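Local coordinates for protein monomethylamine methyltransferase MtmB1 (Methanosarcina barkeri, PDB 1NTH) that catalyses transfer of the methyl group from monomethylamine to the corrinoid cofactor of its partner protein MtmC, feeding methanogenesis from methylamine, at residues V84-T87 against E88-W92; I238-D241 against A242-V245; I301-S305 against T306-E310. One frame throughout, in Å; residues are numbered along the deposited sequence. Where two conformers were deposited one is given.

Contact 1. Residues V84-T87 against E88-W92; sequences VKYT and EDEIW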
# COMPACT_ATOMS: atom_id res chain seq x y z
N VAL A 84 -11.64 24.04 32.95
CA VAL A 84 -10.24 23.87 32.57
C VAL A 84 -9.68 25.24 32.21
O VAL A 84 -10.23 25.94 31.37
CB VAL A 84 -10.09 22.93 31.36
CG1 VAL A 84 -8.64 22.93 30.88
CG2 VAL A 84 -10.52 21.52 31.73
N LYS A 85 -8.57 25.60 32.86
CA LYS A 85 -7.92 26.88 32.63
C LYS A 85 -6.60 26.74 31.88
O LYS A 85 -5.84 25.79 32.12
CB LYS A 85 -7.64 27.56 33.98
CG LYS A 85 -8.87 28.01 34.75
CD LYS A 85 -9.37 29.37 34.27
CE LYS A 85 -10.54 29.85 35.11
NZ LYS A 85 -10.31 31.21 35.68
N TYR A 86 -6.33 27.68 30.99
CA TYR A 86 -5.09 27.71 30.22
C TYR A 86 -4.24 28.85 30.76
O TYR A 86 -4.75 29.74 31.45
CB TYR A 86 -5.36 28.02 28.74
CG TYR A 86 -6.28 27.06 28.02
CD1 TYR A 86 -7.51 27.49 27.53
CD2 TYR A 86 -5.90 25.74 27.81
CE1 TYR A 86 -8.34 26.63 26.83
CE2 TYR A 86 -6.73 24.87 27.11
CZ TYR A 86 -7.94 25.32 26.62
OH TYR A 86 -8.76 24.45 25.94
N THR A 87 -2.95 28.84 30.44
CA THR A 87 -2.08 29.94 30.84
C THR A 87 -1.85 30.72 29.55
O THR A 87 -2.06 30.19 28.45
CB THR A 87 -0.72 29.46 31.38
OG1 THR A 87 0.02 28.83 30.33
CG2 THR A 87 -0.91 28.48 32.53
N GLU A 88 -1.42 31.96 29.67
CA GLU A 88 -1.18 32.80 28.50
C GLU A 88 -0.13 32.19 27.58
O GLU A 88 -0.28 32.20 26.36
CB GLU A 88 -0.71 34.19 28.93
CG GLU A 88 -0.72 35.20 27.81
CD GLU A 88 -0.23 36.56 28.26
OE1 GLU A 88 -0.55 36.96 29.40
OE2 GLU A 88 0.46 37.24 27.47
N ASP A 89 0.94 31.65 28.17
CA ASP A 89 2.00 31.05 27.38
C ASP A 89 1.54 29.81 26.62
O ASP A 89 2.03 29.54 25.53
CB ASP A 89 3.20 30.70 28.27
CG ASP A 89 3.89 31.93 28.81
OD1 ASP A 89 4.02 32.92 28.06
OD2 ASP A 89 4.32 31.90 29.99
N GLU A 90 0.61 29.06 27.20
CA GLU A 90 0.10 27.86 26.54
C GLU A 90 -0.72 28.26 25.32
O GLU A 90 -0.65 27.62 24.27
CB GLU A 90 -0.75 27.02 27.49
CG GLU A 90 0.02 26.46 28.67
CD GLU A 90 -0.86 25.73 29.67
OE1 GLU A 90 -2.07 26.03 29.73
OE2 GLU A 90 -0.33 24.87 30.40
N ILE A 91 -1.52 29.32 25.47
CA ILE A 91 -2.34 29.77 24.35
C ILE A 91 -1.47 30.28 23.20
O ILE A 91 -1.74 29.97 22.04
CB ILE A 91 -3.32 30.89 24.79
CG1 ILE A 91 -4.25 30.35 25.88
CG2 ILE A 91 -4.15 31.35 23.59
CD1 ILE A 91 -5.24 31.38 26.42
N TRP A 92 -0.42 31.03 23.52
CA TRP A 92 0.46 31.54 22.48
C TRP A 92 1.23 30.42 21.77
O TRP A 92 1.46 30.50 20.56
CB TRP A 92 1.44 32.58 23.04
CG TRP A 92 0.83 33.94 23.11
CD1 TRP A 92 0.61 34.70 24.23
CD2 TRP A 92 0.31 34.70 22.01
NE1 TRP A 92 -0.00 35.88 23.89
CE2 TRP A 92 -0.20 35.91 22.53
CE3 TRP A 92 0.24 34.48 20.62
CZ2 TRP A 92 -0.78 36.89 21.72
CZ3 TRP A 92 -0.34 35.46 19.82
CH2 TRP A 92 -0.84 36.65 20.37

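Contact 2. Residues I238-D241 against A242-V245; sequences IDLD and AISV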
# COMPACT_ATOMS: atom_id res chain seq x y z
N ILE A 238 -17.20 21.75 26.43
CA ILE A 238 -16.90 20.50 25.74
C ILE A 238 -17.26 19.30 26.61
O ILE A 238 -17.38 19.41 27.84
CB ILE A 238 -15.39 20.43 25.38
CG1 ILE A 238 -15.15 19.37 24.30
CG2 ILE A 238 -14.57 20.09 26.61
CD1 ILE A 238 -15.76 19.73 22.96
N ASP A 239 -17.45 18.15 25.97
CA ASP A 239 -17.77 16.91 26.67
C ASP A 239 -16.57 15.98 26.53
O ASP A 239 -15.76 16.15 25.62
CB ASP A 239 -19.02 16.27 26.07
CG ASP A 239 -18.92 16.10 24.56
OD1 ASP A 239 -18.72 17.10 23.85
OD2 ASP A 239 -19.03 14.95 24.10
N LEU A 240 -16.46 14.99 27.42
CA LEU A 240 -15.33 14.07 27.36
C LEU A 240 -15.29 13.18 26.11
O LEU A 240 -14.22 12.75 25.69
CB LEU A 240 -15.27 13.21 28.63
CG LEU A 240 -14.86 14.00 29.88
CD1 LEU A 240 -14.74 13.05 31.06
CD2 LEU A 240 -13.54 14.71 29.64
N ASP A 241 -16.46 12.90 25.53
CA ASP A 241 -16.50 12.09 24.32
C ASP A 241 -15.63 12.74 23.24
O ASP A 241 -14.85 12.07 22.56
CB ASP A 241 -17.94 11.95 23.81
CG ASP A 241 -18.61 10.68 24.28
OD1 ASP A 241 -18.32 10.23 25.41
OD2 ASP A 241 -19.46 10.14 23.53
N ALA A 242 -15.75 14.06 23.11
CA ALA A 242 -14.98 14.80 22.11
C ALA A 242 -13.48 14.69 22.38
O ALA A 242 -12.68 14.58 21.45
CB ALA A 242 -15.40 16.27 22.11
N ILE A 243 -13.10 14.73 23.65
CA ILE A 243 -11.69 14.65 24.03
C ILE A 243 -11.08 13.31 23.62
O ILE A 243 -9.92 13.26 23.18
CB ILE A 243 -11.53 14.86 25.56
CG1 ILE A 243 -12.07 16.25 25.95
CG2 ILE A 243 -10.07 14.74 25.97
CD1 ILE A 243 -11.39 17.40 25.23
N SER A 244 -11.84 12.22 23.75
CA SER A 244 -11.34 10.91 23.35
C SER A 244 -11.29 10.81 21.83
O SER A 244 -10.38 10.19 21.28
CB SER A 244 -12.23 9.79 23.91
OG SER A 244 -11.92 9.55 25.27
N VAL A 245 -12.26 11.42 21.16
CA VAL A 245 -12.28 11.39 19.70
C VAL A 245 -11.04 12.12 19.16
O VAL A 245 -10.42 11.68 18.19
CB VAL A 245 -13.56 12.04 19.14
CG1 VAL A 245 -13.44 12.24 17.64
CG2 VAL A 245 -14.76 11.14 19.44
O HOH W 1 -12.42 11.30 27.13

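Contact 3. Residues I301-S305 against T306-E310; sequences IRWGS and TNTRE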
# COMPACT_ATOMS: atom_id res chain seq x y z
N ILE A 301 -30.40 32.63 17.35
CA ILE A 301 -31.15 31.91 18.36
C ILE A 301 -32.61 31.66 17.98
O ILE A 301 -33.18 30.62 18.32
CB ILE A 301 -31.11 32.63 19.73
CG1 ILE A 301 -31.71 31.73 20.81
CG2 ILE A 301 -31.86 33.96 19.65
CD1 ILE A 301 -31.49 32.23 22.22
N ARG A 302 -33.22 32.60 17.26
CA ARG A 302 -34.62 32.44 16.87
C ARG A 302 -34.82 31.77 15.51
O ARG A 302 -35.58 30.81 15.40
CB ARG A 302 -35.32 33.80 16.85
CG ARG A 302 -36.79 33.71 16.47
CD ARG A 302 -37.43 35.08 16.34
NE ARG A 302 -38.86 34.98 16.03
CZ ARG A 302 -39.66 36.02 15.82
NH1 ARG A 302 -39.18 37.25 15.89
NH2 ARG A 302 -40.94 35.83 15.55
N TRP A 303 -34.14 32.28 14.50
CA TRP A 303 -34.29 31.76 13.15
C TRP A 303 -33.53 30.47 12.84
O TRP A 303 -33.88 29.74 11.92
CB TRP A 303 -33.90 32.85 12.15
CG TRP A 303 -34.64 34.14 12.38
CD1 TRP A 303 -34.09 35.37 12.59
CD2 TRP A 303 -36.06 34.32 12.43
NE1 TRP A 303 -35.08 36.31 12.76
CE2 TRP A 303 -36.30 35.70 12.66
CE3 TRP A 303 -37.16 33.46 12.29
CZ2 TRP A 303 -37.59 36.23 12.76
CZ3 TRP A 303 -38.45 33.99 12.39
CH2 TRP A 303 -38.65 35.36 12.62
N GLY A 304 -32.48 30.20 13.62
CA GLY A 304 -31.71 28.98 13.41
C GLY A 304 -30.95 28.97 12.09
O GLY A 304 -30.63 27.91 11.56
N SER A 305 -30.67 30.16 11.56
CA SER A 305 -29.94 30.30 10.30
C SER A 305 -28.59 30.97 10.51
O SER A 305 -28.39 31.72 11.47
CB SER A 305 -30.76 31.12 9.30
OG SER A 305 -29.99 31.41 8.14
N THR A 306 -27.66 30.70 9.59
CA THR A 306 -26.32 31.27 9.66
C THR A 306 -26.18 32.49 8.75
O THR A 306 -25.12 33.12 8.72
CB THR A 306 -25.27 30.24 9.21
OG1 THR A 306 -25.64 29.74 7.92
CG2 THR A 306 -25.18 29.09 10.21
N ASN A 307 -27.23 32.84 8.02
CA ASN A 307 -27.15 33.98 7.12
C ASN A 307 -28.02 35.19 7.46
O ASN A 307 -28.47 35.90 6.56
CB ASN A 307 -27.41 33.54 5.68
CG ASN A 307 -28.67 32.72 5.54
OD1 ASN A 307 -28.62 31.50 5.39
ND2 ASN A 307 -29.82 33.39 5.60
N THR A 308 -28.27 35.41 8.74
CA THR A 308 -29.05 36.58 9.13
C THR A 308 -28.03 37.70 9.19
O THR A 308 -26.82 37.45 9.21
CB THR A 308 -29.71 36.41 10.52
OG1 THR A 308 -28.70 36.36 11.53
CG2 THR A 308 -30.55 35.14 10.57
N ARG A 309 -28.50 38.94 9.21
CA ARG A 309 -27.60 40.08 9.26
C ARG A 309 -26.61 39.96 10.42
O ARG A 309 -25.41 40.20 10.25
CB ARG A 309 -28.40 41.38 9.38
CG ARG A 309 -27.56 42.65 9.40
CD ARG A 309 -28.48 43.88 9.38
NE ARG A 309 -29.23 43.98 8.13
CZ ARG A 309 -28.79 44.59 7.03
NH1 ARG A 309 -27.60 45.17 7.02
NH2 ARG A 309 -29.55 44.61 5.94
N GLU A 310 -27.11 39.58 11.59
CA GLU A 310 -26.26 39.46 12.77
C GLU A 310 -25.21 38.35 12.67
O GLU A 310 -24.04 38.58 12.99
CB GLU A 310 -27.10 39.24 14.02
CG GLU A 310 -28.06 40.39 14.32
CD GLU A 310 -29.45 40.19 13.73
OE1 GLU A 310 -29.61 39.35 12.81
OE2 GLU A 310 -30.38 40.88 14.19

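Contact 1. Residues V84-T87 against E88-W92
Thr87 and Glu90 hold each other from both ends, each lending its side chain to the other's backbone N-H. Glu90 OE1 accepts from Thr87 N at 3.0 Å, and the donor reaches it from above the carboxylate plane, 49° out of it. In return Glu90 N donates to Thr87 OG1 over 3.2 Å, although the modelled place of that hydroxyl is less certain. The same N-H also makes a weak bond to Thr87 O, while Ile91 N meets Thr87 O at 3.2 Å as a regular bond of the first helical turn. The torsions of Glu90 account for the return reach: CG lies beside the backbone N (chi1 -64°), and an extended chain beyond it carries the carboxylate back past the start of the helix.

A salt bridge from Glu90 OE2 to Arg15 gives the carboxylate a second partner and probably favours its charged form. Cutting Glu90 back to an alanine removes this carboxylate, which would probably leave Thr87 N without its side-chain acceptor and Arg15 NH2 without its salt-bridge partner, so that the loop before the helix could turn more freely.

Apolar contact lies alongside. Ile91 CG1 rests 3.9 Å from Tyr86 CB and meets the ring obliquely, whereas Glu90 OE1 lies at the ring's edge, near its plane. Beyond these segments Tyr86 OH bonds Asn284, and Tyr86 and Ile91 both pack on helices 271-288 and 56-73.

Reciprocal bonding of this kind is a capping box, with Thr87 as N-cap where strand 82-84 gives way to helix 88-95.

Contact 2. Residues I238-D241 against A242-V245
Asp239 turns one face of its carboxylate to Ala242, whose N and CB both lie on that side of the plane. OD1 comes to 3.8 Å from Ala242 CB, and OD2 makes a close approach of 3.5 Å to Ala242 N over the face. The CG of Asp239 stands between the backbone N and the carbonyl carbon (chi1 53°), which turns the group over the opening turn of the helix. The carboxylate of Asp241 looks elsewhere, its OD2 accepting from the backbone N of Ala210.

Apolar contacts run along the buried side. Ile238 has CG1 anti to its backbone N (chi1 -162°), and this branch carries CD1 to 3.6 Å from the methyl CB of Ala242. More loosely, Ile238 CG1 approaches Ile243 CD1 at 4.3 Å. Helix 9-18 packs on Ile238 and Ile243, and Pro174 of a neighbouring subunit touches Ile243.

The backbone supplies most of the polar grip. Ala242 N bonds weakly to Asp239 O, and Val245 N reaches Asp241 O at 3.0 Å. Leu240 O takes two donors: Ser244 N, with a C=O...donor angle of 160°, and a water 2.7 Å away. That water in turn accepts from Ser244 OG at 2.6 Å, so a single molecule joins the serine hydroxyl to the carbonyl four residues earlier.

Asp239 occupies the N-cap position of helix 240-251, and the next N-H, that of Leu240, is taken by the carboxylate of Asp79. In this TIM barrel the helix belongs to the beta-alpha-beta crossover that links the neighbouring parallel strands 227-231 and 255-259.

Contact 3. Residues I301-S305 against T306-E310
Trp303 brings CD1 of its indole to 4.1 Å from CG2 of Thr308, the two side chains crossing at about a right angle and the methyl meeting the ring obliquely. On the far end of the indole, CH2 stands 3.4 Å above the guanidinium plane of Arg302, over its centre. His300 and Tyr416 also meet the tryptophan ring.

The polar centre is Ser305. With OG anti to the backbone N (chi1 172°), the hydroxyl turns forward along the chain and accepts from Asn307 N at 3.1 Å. At 174° the bond is nearly straight, and it closes an ST turn. Asn307 curls its amide back beneath the same oxygen, which lies above the amide plane, 3.2 Å from CG; ND2 instead bonds Glu348. Ser305 OG has a further partner in the backbone O of Tyr335, and Thr306 OG1 bonds both Gln352 and Tyr335 N.

Gly304 precedes this turn with a positive phi of 66°, a conformation that favours glycine. The chemistry implies a buried polar connection between strand 293-300 and helix 309-325, in which the hydroxyls of Ser305 and Thr306 find partners in Tyr335, just after strand 330-333, and Gln352 of helix 343-359.

Read from the N terminus, the three contacts stand in series, and none nests in or crosses another. In each, the two segments adjoin along the chain, so each closes only a short local turn at the start of a helix. Contact 1 leads from strand 82-84 into helix 88-95, and contact 2 from strand 237-238 into helix 240-251. Both strands belong to one small mixed sheet, bridged by strand 75-77, and helix 9-18 packs against both contacts, whose nearest atoms are about 7 Å apart. Contact 3 lies some 27 Å from contact 2, centre to centre, and leads from barrel strand 293-300 to helix 309-325.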